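Long-range contacts in protein FkbI (Streptomyces hygroscopicus, PDB 1R2J), which binds FAD and probably acts as an acyl-ACP dehydrogenase in making the methoxymalonyl extender unit of the polyketide FK520: residues 184-189 / 337-342; 231-236 / 306-311. All blocks are in the same frame, centred on the assembly; numbering follows the deposited sequence.

Overall arrangement
Burial and polarity run in opposite senses in these two contacts. Contact 1, partly buried, ties the loop between strands 175-179 and 192-196 of the middle domain to helix 332-345 of the C-terminal domain, using charged groups, backbone amides and two waters, together with a leucine that lies against FAD. Contact 2 lies wholly within the C-terminal domain, where helices 219-248 and 297-322 meet mainly through small side chains, with no polar bond between them. Their centres are 13 Å apart. Helix 332-345 follows helix 297-322 in the chain and links the two contacts: A340 CB packs 3.7 Å from A311 O, and C233 and I236 also touch this helix.

Contact 1: residues 184-189 / 337-342; sequences SGCRAA and YRDAKL. With FAD (flavin-adenine dinucleotide), chain B.
Two arginines meet here: R187 lies over one face of the R338 guanidinium, with its NE 3.4 Å from R338 NH1 and the two planes 45° apart. Both also form salt bridges to D20, which lies outside the segments, and R338 has a second to E334. R338 turns at CD (chi3 -68°), and its NH1 donates, nearly in the guanidinium plane, to S184 O at 2.8 Å. A lysine in place of R338 would probably leave S184 O or E334 without its mate, since one ammonium could hardly reproduce the spread of a guanidinium, though D20 would keep R187. Deeper in, C186 N donates to D339 OD1 (2.8 Å, 167°), coming from above the carboxylate plane. One water accepts from R187 N and R338 NH1 and donates to D339 OD1; another bridges S184 OG and R338 O. At G185 the loop comes nearest the helix, and L342 CD2 is 3.4 Å from G185 N. The same methyl lies 3.5 Å from FAD C7M, at the dimethylbenzene end of the flavin. The contact thus joins middle and C-terminal domains beside the cofactor, and sharing D20 probably lets the two arginines sit face over face.

Contact 2: residues 231-236 / 306-311; sequences WGCVGI and VAAERA
Helices 219-248 and 297-322 run nearly parallel here, their local axes 23° apart and 8.2 Å at closest approach, with C233 and A307 the nearest CA pair at 5.5 Å. C233 takes part in three of the four residue contacts. Its CB rests 3.4 Å from A307 O and also meets two methyls one helical turn apart, A307 CB at 3.7 Å and A311 CB at 3.8 Å. Its SG is anti to the carbonyl carbon (chi1 -66°), passes alongside the backbone of the facing helix and comes 3.8 Å from A308 CA, while the A308 methyl touches it more loosely. The two helices belong to the C-terminal all-helical domain of the acyl-CoA dehydrogenase fold, and A307, A308 and A311 give the cysteine a shallow surface against which to lie. One turn beyond C233, I236 meets the same A311 methyl through its CB, at 4.5 Å. Packing here is wholly apolar in its side chains, and all five touching residues are buried. Helix 332-345 lies against the same region, with M343 on C233 and A336 on I236. Beyond the shared face, W231 turns away to pack on helices 54-67 and 262-287, while E309 forms a salt bridge with R354.

Contact 1: residues 184-189 / 337-342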
loop_
_atom_site.group_PDB
_atom_site.type_symbol
_atom_site.label_atom_id
_atom_site.label_comp_id
_atom_site.label_asym_id
_atom_site.label_seq_id
_atom_site.Cartn_x
_atom_site.Cartn_y
_atom_site.Cartn_z
ATOM N N SER A 184 0.830 -12.709 8.364
ATOM C CA SER A 184 1.708 -13.588 7.592
ATOM C C SER A 184 2.802 -12.853 6.822
ATOM O O SER A 184 3.922 -13.347 6.717
ATOM C CB SER A 184 0.887 -14.443 6.621
ATOM O OG SER A 184 0.244 -13.635 5.655
ATOM N N GLY A 185 2.476 -11.681 6.284
ATOM C CA GLY A 185 3.454 -10.907 5.529
ATOM C C GLY A 185 3.354 -9.430 5.872
ATOM O O GLY A 185 2.421 -9.035 6.574
ATOM N N CYS A 186 4.286 -8.613 5.375
ATOM C CA CYS A 186 4.288 -7.182 5.679
ATOM C C CYS A 186 4.087 -7.054 7.200
ATOM O O CYS A 186 3.422 -6.139 7.691
ATOM C CB CYS A 186 3.151 -6.479 4.920
ATOM S SG CYS A 186 3.450 -6.202 3.132
ATOM N N ARG A 187 4.691 -7.992 7.924
ATOM C CA ARG A 187 4.578 -8.101 9.374
ATOM C C ARG A 187 4.906 -6.889 10.242
ATOM O O ARG A 187 4.501 -6.839 11.403
ATOM C CB ARG A 187 5.389 -9.316 9.842
ATOM C CG ARG A 187 4.988 -10.599 9.129
ATOM C CD ARG A 187 5.584 -11.830 9.787
ATOM N NE ARG A 187 7.038 -11.879 9.677
ATOM C CZ ARG A 187 7.772 -12.907 10.091
ATOM N NH1 ARG A 187 7.180 -13.956 10.644
ATOM N NH2 ARG A 187 9.089 -12.895 9.937
ATOM N N ALA A 188 5.620 -5.914 9.694
ATOM C CA ALA A 188 5.954 -4.724 10.463
ATOM C C ALA A 188 5.126 -3.515 10.024
ATOM O O ALA A 188 5.400 -2.386 10.436
ATOM C CB ALA A 188 7.442 -4.415 10.325
ATOM N N ALA A 189 4.104 -3.756 9.207
ATOM C CA ALA A 189 3.264 -2.677 8.698
ATOM C C ALA A 189 2.227 -2.134 9.681
ATOM O O ALA A 189 1.483 -1.208 9.350
ATOM C CB ALA A 189 2.577 -3.122 7.421
ATOM N N TYR A 337 8.759 -13.499 -0.804
ATOM C CA TYR A 337 7.879 -14.635 -1.034
ATOM C C TYR A 337 6.549 -14.459 -0.282
ATOM O O TYR A 337 5.466 -14.580 -0.875
ATOM C CB TYR A 337 8.597 -15.922 -0.607
ATOM C CG TYR A 337 7.852 -17.195 -0.927
ATOM C CD1 TYR A 337 7.509 -17.520 -2.244
ATOM C CD2 TYR A 337 7.502 -18.087 0.083
ATOM C CE1 TYR A 337 6.836 -18.711 -2.546
ATOM C CE2 TYR A 337 6.827 -19.275 -0.207
ATOM C CZ TYR A 337 6.499 -19.580 -1.520
ATOM O OH TYR A 337 5.823 -20.744 -1.799
ATOM N N ARG A 338 6.632 -14.156 1.015
ATOM C CA ARG A 338 5.432 -13.952 1.833
ATOM C C ARG A 338 4.714 -12.644 1.518
ATOM O O ARG A 338 3.482 -12.596 1.501
ATOM C CB ARG A 338 5.779 -13.962 3.332
ATOM C CG ARG A 338 6.048 -15.351 3.921
ATOM C CD ARG A 338 6.338 -15.291 5.432
ATOM N NE ARG A 338 7.605 -14.623 5.735
ATOM C CZ ARG A 338 7.721 -13.372 6.180
ATOM N NH1 ARG A 338 6.638 -12.625 6.396
ATOM N NH2 ARG A 338 8.928 -12.849 6.382
ATOM N N ASP A 339 5.484 -11.585 1.277
ATOM C CA ASP A 339 4.903 -10.275 0.995
ATOM C C ASP A 339 4.164 -10.229 -0.333
ATOM O O ASP A 339 3.070 -9.685 -0.405
ATOM C CB ASP A 339 5.977 -9.171 1.012
ATOM C CG ASP A 339 6.643 -9.010 2.374
ATOM O OD1 ASP A 339 6.103 -9.511 3.383
ATOM O OD2 ASP A 339 7.712 -8.365 2.436
ATOM N N ALA A 340 4.764 -10.801 -1.374
ATOM C CA ALA A 340 4.168 -10.806 -2.707
ATOM C C ALA A 340 2.852 -11.585 -2.737
ATOM O O ALA A 340 1.918 -11.215 -3.448
ATOM C CB ALA A 340 5.159 -11.393 -3.733
ATOM N N LYS A 341 2.787 -12.663 -1.964
ATOM C CA LYS A 341 1.579 -13.471 -1.898
ATOM C C LYS A 341 0.423 -12.578 -1.440
ATOM O O LYS A 341 -0.670 -12.612 -2.011
ATOM C CB LYS A 341 1.787 -14.625 -0.915
ATOM C CG LYS A 341 0.575 -15.526 -0.717
ATOM C CD LYS A 341 0.169 -16.223 -2.007
ATOM C CE LYS A 341 -1.092 -15.598 -2.596
ATOM N NZ LYS A 341 -1.464 -16.263 -3.875
ATOM N N LEU A 342 0.682 -11.765 -0.418
ATOM C CA LEU A 342 -0.334 -10.864 0.119
ATOM C C LEU A 342 -0.773 -9.811 -0.903
ATOM O O LEU A 342 -1.947 -9.456 -0.960
ATOM C CB LEU A 342 0.188 -10.197 1.401
ATOM C CG LEU A 342 -0.427 -10.680 2.729
ATOM C CD1 LEU A 342 -0.709 -12.177 2.685
ATOM C CD2 LEU A 342 0.519 -10.344 3.879
HETATM P PA FAD B . -12.909 -12.531 0.357
HETATM O O1A FAD B . -12.943 -11.145 -0.094
HETATM O O2A FAD B . -13.450 -13.240 1.570
HETATM O O5B FAD B . -11.753 -13.400 -0.140
HETATM C C5B FAD B . -12.288 -14.059 -1.218
HETATM C C4B FAD B . -11.424 -14.978 -2.011
HETATM O O4B FAD B . -12.529 -15.227 -2.949
HETATM C C3B FAD B . -10.423 -14.151 -2.754
HETATM O O3B FAD B . -9.420 -14.990 -3.226
HETATM C C2B FAD B . -11.177 -13.530 -3.832
HETATM O O2B FAD B . -10.499 -13.090 -5.038
HETATM C C1B FAD B . -12.298 -14.558 -4.163
HETATM N N9A FAD B . -13.497 -13.904 -4.570
HETATM C C8A FAD B . -14.428 -13.109 -3.849
HETATM N N7A FAD B . -15.425 -12.650 -4.546
HETATM C C5A FAD B . -15.203 -13.137 -5.820
HETATM C C6A FAD B . -15.901 -13.015 -7.025
HETATM N N6A FAD B . -17.041 -12.319 -7.135
HETATM N N1A FAD B . -15.386 -13.645 -8.142
HETATM C C2A FAD B . -14.238 -14.358 -8.068
HETATM N N3A FAD B . -13.470 -14.543 -6.914
HETATM C C4A FAD B . -14.090 -13.857 -5.833
HETATM N N1 FAD B . -8.234 -3.383 3.990
HETATM C C2 FAD B . -8.446 -2.020 4.214
HETATM O O2 FAD B . -9.583 -1.512 4.172
HETATM N N3 FAD B . -7.360 -1.205 4.499
HETATM C C4 FAD B . -6.015 -1.645 4.597
HETATM O O4 FAD B . -5.098 -0.813 4.867
HETATM C C4X FAD B . -5.833 -2.995 4.394
HETATM N N5 FAD B . -4.458 -3.471 4.516
HETATM C C5X FAD B . -4.224 -4.853 4.348
HETATM C C6 FAD B . -2.924 -5.411 4.472
HETATM C C7 FAD B . -2.635 -6.804 4.353
HETATM C C7M FAD B . -1.204 -7.313 4.509
HETATM C C8 FAD B . -3.722 -7.687 4.103
HETATM C C8M FAD B . -3.573 -9.193 3.986
HETATM C C9 FAD B . -4.994 -7.197 3.954
HETATM C C9A FAD B . -5.286 -5.786 4.045
HETATM N N10 FAD B . -6.653 -5.207 3.901
HETATM C C10 FAD B . -6.938 -3.850 4.089
HETATM C "C1'" FAD B . -7.517 -6.244 3.532
HETATM C "C2'" FAD B . -7.615 -6.401 1.909
HETATM O "O2'" FAD B . -8.604 -5.367 1.637
HETATM C "C3'" FAD B . -8.252 -7.662 1.723
HETATM O "O3'" FAD B . -7.288 -8.584 1.157
HETATM C "C4'" FAD B . -9.498 -8.070 0.898
HETATM O "O4'" FAD B . -10.681 -7.320 0.974
HETATM C "C5'" FAD B . -9.632 -9.358 1.560
HETATM O "O5'" FAD B . -10.948 -9.779 1.756
HETATM P P FAD B . -11.107 -11.124 2.650
HETATM O O1P FAD B . -12.147 -10.213 2.708
HETATM O O2P FAD B . -12.060 -12.043 3.462
HETATM O O3P FAD B . -11.992 -11.931 1.550
HETATM O O HOH W 1 2.080 -14.062 3.511
HETATM O O HOH W 2 6.686 -9.742 6.100
#

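Contact 2: residues 231-236 / 306-311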
loop_
_atom_site.group_PDB
_atom_site.type_symbol
_atom_site.label_atom_id
_atom_site.label_comp_id
_atom_site.label_asym_id
_atom_site.label_seq_id
_atom_site.Cartn_x
_atom_site.Cartn_y
_atom_site.Cartn_z
ATOM N N TRP A 231 3.719 -0.284 -7.892
ATOM C CA TRP A 231 5.111 0.152 -7.847
ATOM C C TRP A 231 5.840 -0.591 -6.735
ATOM O O TRP A 231 7.023 -0.899 -6.857
ATOM C CB TRP A 231 5.208 1.668 -7.615
ATOM C CG TRP A 231 4.985 2.475 -8.855
ATOM C CD1 TRP A 231 3.908 3.269 -9.137
ATOM C CD2 TRP A 231 5.864 2.572 -9.986
ATOM N NE1 TRP A 231 4.066 3.858 -10.373
ATOM C CE2 TRP A 231 5.255 3.447 -10.915
ATOM C CE3 TRP A 231 7.107 2.007 -10.304
ATOM C CZ2 TRP A 231 5.848 3.769 -12.140
ATOM C CZ3 TRP A 231 7.696 2.330 -11.525
ATOM C CH2 TRP A 231 7.062 3.204 -12.426
ATOM N N GLY A 232 5.125 -0.884 -5.656
ATOM C CA GLY A 232 5.733 -1.607 -4.559
ATOM C C GLY A 232 6.187 -2.970 -5.057
ATOM O O GLY A 232 7.272 -3.449 -4.702
ATOM N N CYS A 233 5.364 -3.590 -5.897
ATOM C CA CYS A 233 5.689 -4.908 -6.442
ATOM C C CYS A 233 6.863 -4.863 -7.394
ATOM O O CYS A 233 7.623 -5.824 -7.495
ATOM C CB CYS A 233 4.469 -5.516 -7.125
ATOM S SG CYS A 233 3.161 -5.873 -5.932
ATOM N N VAL A 234 7.003 -3.755 -8.112
ATOM C CA VAL A 234 8.150 -3.600 -8.998
ATOM C C VAL A 234 9.379 -3.643 -8.082
ATOM O O VAL A 234 10.406 -4.210 -8.439
ATOM C CB VAL A 234 8.124 -2.241 -9.739
ATOM C CG1 VAL A 234 9.415 -2.054 -10.535
ATOM C CG2 VAL A 234 6.928 -2.185 -10.675
ATOM N N GLY A 235 9.254 -3.042 -6.896
ATOM C CA GLY A 235 10.357 -3.029 -5.942
ATOM C C GLY A 235 10.713 -4.431 -5.480
ATOM O O GLY A 235 11.894 -4.795 -5.391
ATOM N N ILE A 236 9.684 -5.227 -5.197
ATOM C CA ILE A 236 9.896 -6.599 -4.768
ATOM C C ILE A 236 10.643 -7.367 -5.868
ATOM O O ILE A 236 11.575 -8.128 -5.585
ATOM C CB ILE A 236 8.554 -7.288 -4.459
ATOM C CG1 ILE A 236 7.870 -6.560 -3.289
ATOM C CG2 ILE A 236 8.788 -8.758 -4.131
ATOM C CD1 ILE A 236 6.501 -7.113 -2.903
ATOM N N VAL A 306 -0.881 -7.182 -12.773
ATOM C CA VAL A 306 0.305 -7.782 -13.363
ATOM C C VAL A 306 1.534 -7.719 -12.462
ATOM O O VAL A 306 2.241 -8.712 -12.312
ATOM C CB VAL A 306 0.649 -7.119 -14.712
ATOM C CG1 VAL A 306 -0.446 -7.398 -15.727
ATOM C CG2 VAL A 306 0.804 -5.637 -14.527
ATOM N N ALA A 307 1.792 -6.557 -11.866
ATOM C CA ALA A 307 2.957 -6.401 -11.000
ATOM C C ALA A 307 2.864 -7.357 -9.817
ATOM O O ALA A 307 3.856 -7.951 -9.409
ATOM C CB ALA A 307 3.068 -4.955 -10.512
ATOM N N ALA A 308 1.659 -7.523 -9.282
ATOM C CA ALA A 308 1.464 -8.410 -8.146
ATOM C C ALA A 308 1.671 -9.874 -8.529
ATOM O O ALA A 308 2.432 -10.586 -7.866
ATOM C CB ALA A 308 0.071 -8.203 -7.553
ATOM N N GLU A 309 1.006 -10.321 -9.591
ATOM C CA GLU A 309 1.148 -11.705 -10.027
ATOM C C GLU A 309 2.594 -12.003 -10.427
ATOM O O GLU A 309 3.124 -13.062 -10.092
ATOM C CB GLU A 309 0.187 -12.029 -11.194
ATOM C CG GLU A 309 -1.284 -12.160 -10.760
ATOM C CD GLU A 309 -2.112 -13.098 -11.643
ATOM O OE1 GLU A 309 -3.064 -13.720 -11.117
ATOM O OE2 GLU A 309 -1.826 -13.216 -12.852
ATOM N N ARG A 310 3.228 -11.074 -11.136
ATOM C CA ARG A 310 4.617 -11.261 -11.548
ATOM C C ARG A 310 5.551 -11.235 -10.338
ATOM O O ARG A 310 6.534 -11.972 -10.299
ATOM C CB ARG A 310 5.041 -10.178 -12.546
ATOM C CG ARG A 310 4.255 -10.175 -13.875
ATOM C CD ARG A 310 4.202 -11.565 -14.518
ATOM N NE ARG A 310 5.532 -12.114 -14.779
ATOM C CZ ARG A 310 5.818 -13.414 -14.764
ATOM N NH1 ARG A 310 4.867 -14.303 -14.496
ATOM N NH2 ARG A 310 7.056 -13.824 -15.018
ATOM N N ALA A 311 5.246 -10.387 -9.353
ATOM C CA ALA A 311 6.074 -10.305 -8.153
ATOM C C ALA A 311 5.994 -11.611 -7.347
ATOM O O ALA A 311 7.005 -12.088 -6.823
ATOM C CB ALA A 311 5.640 -9.126 -7.283
#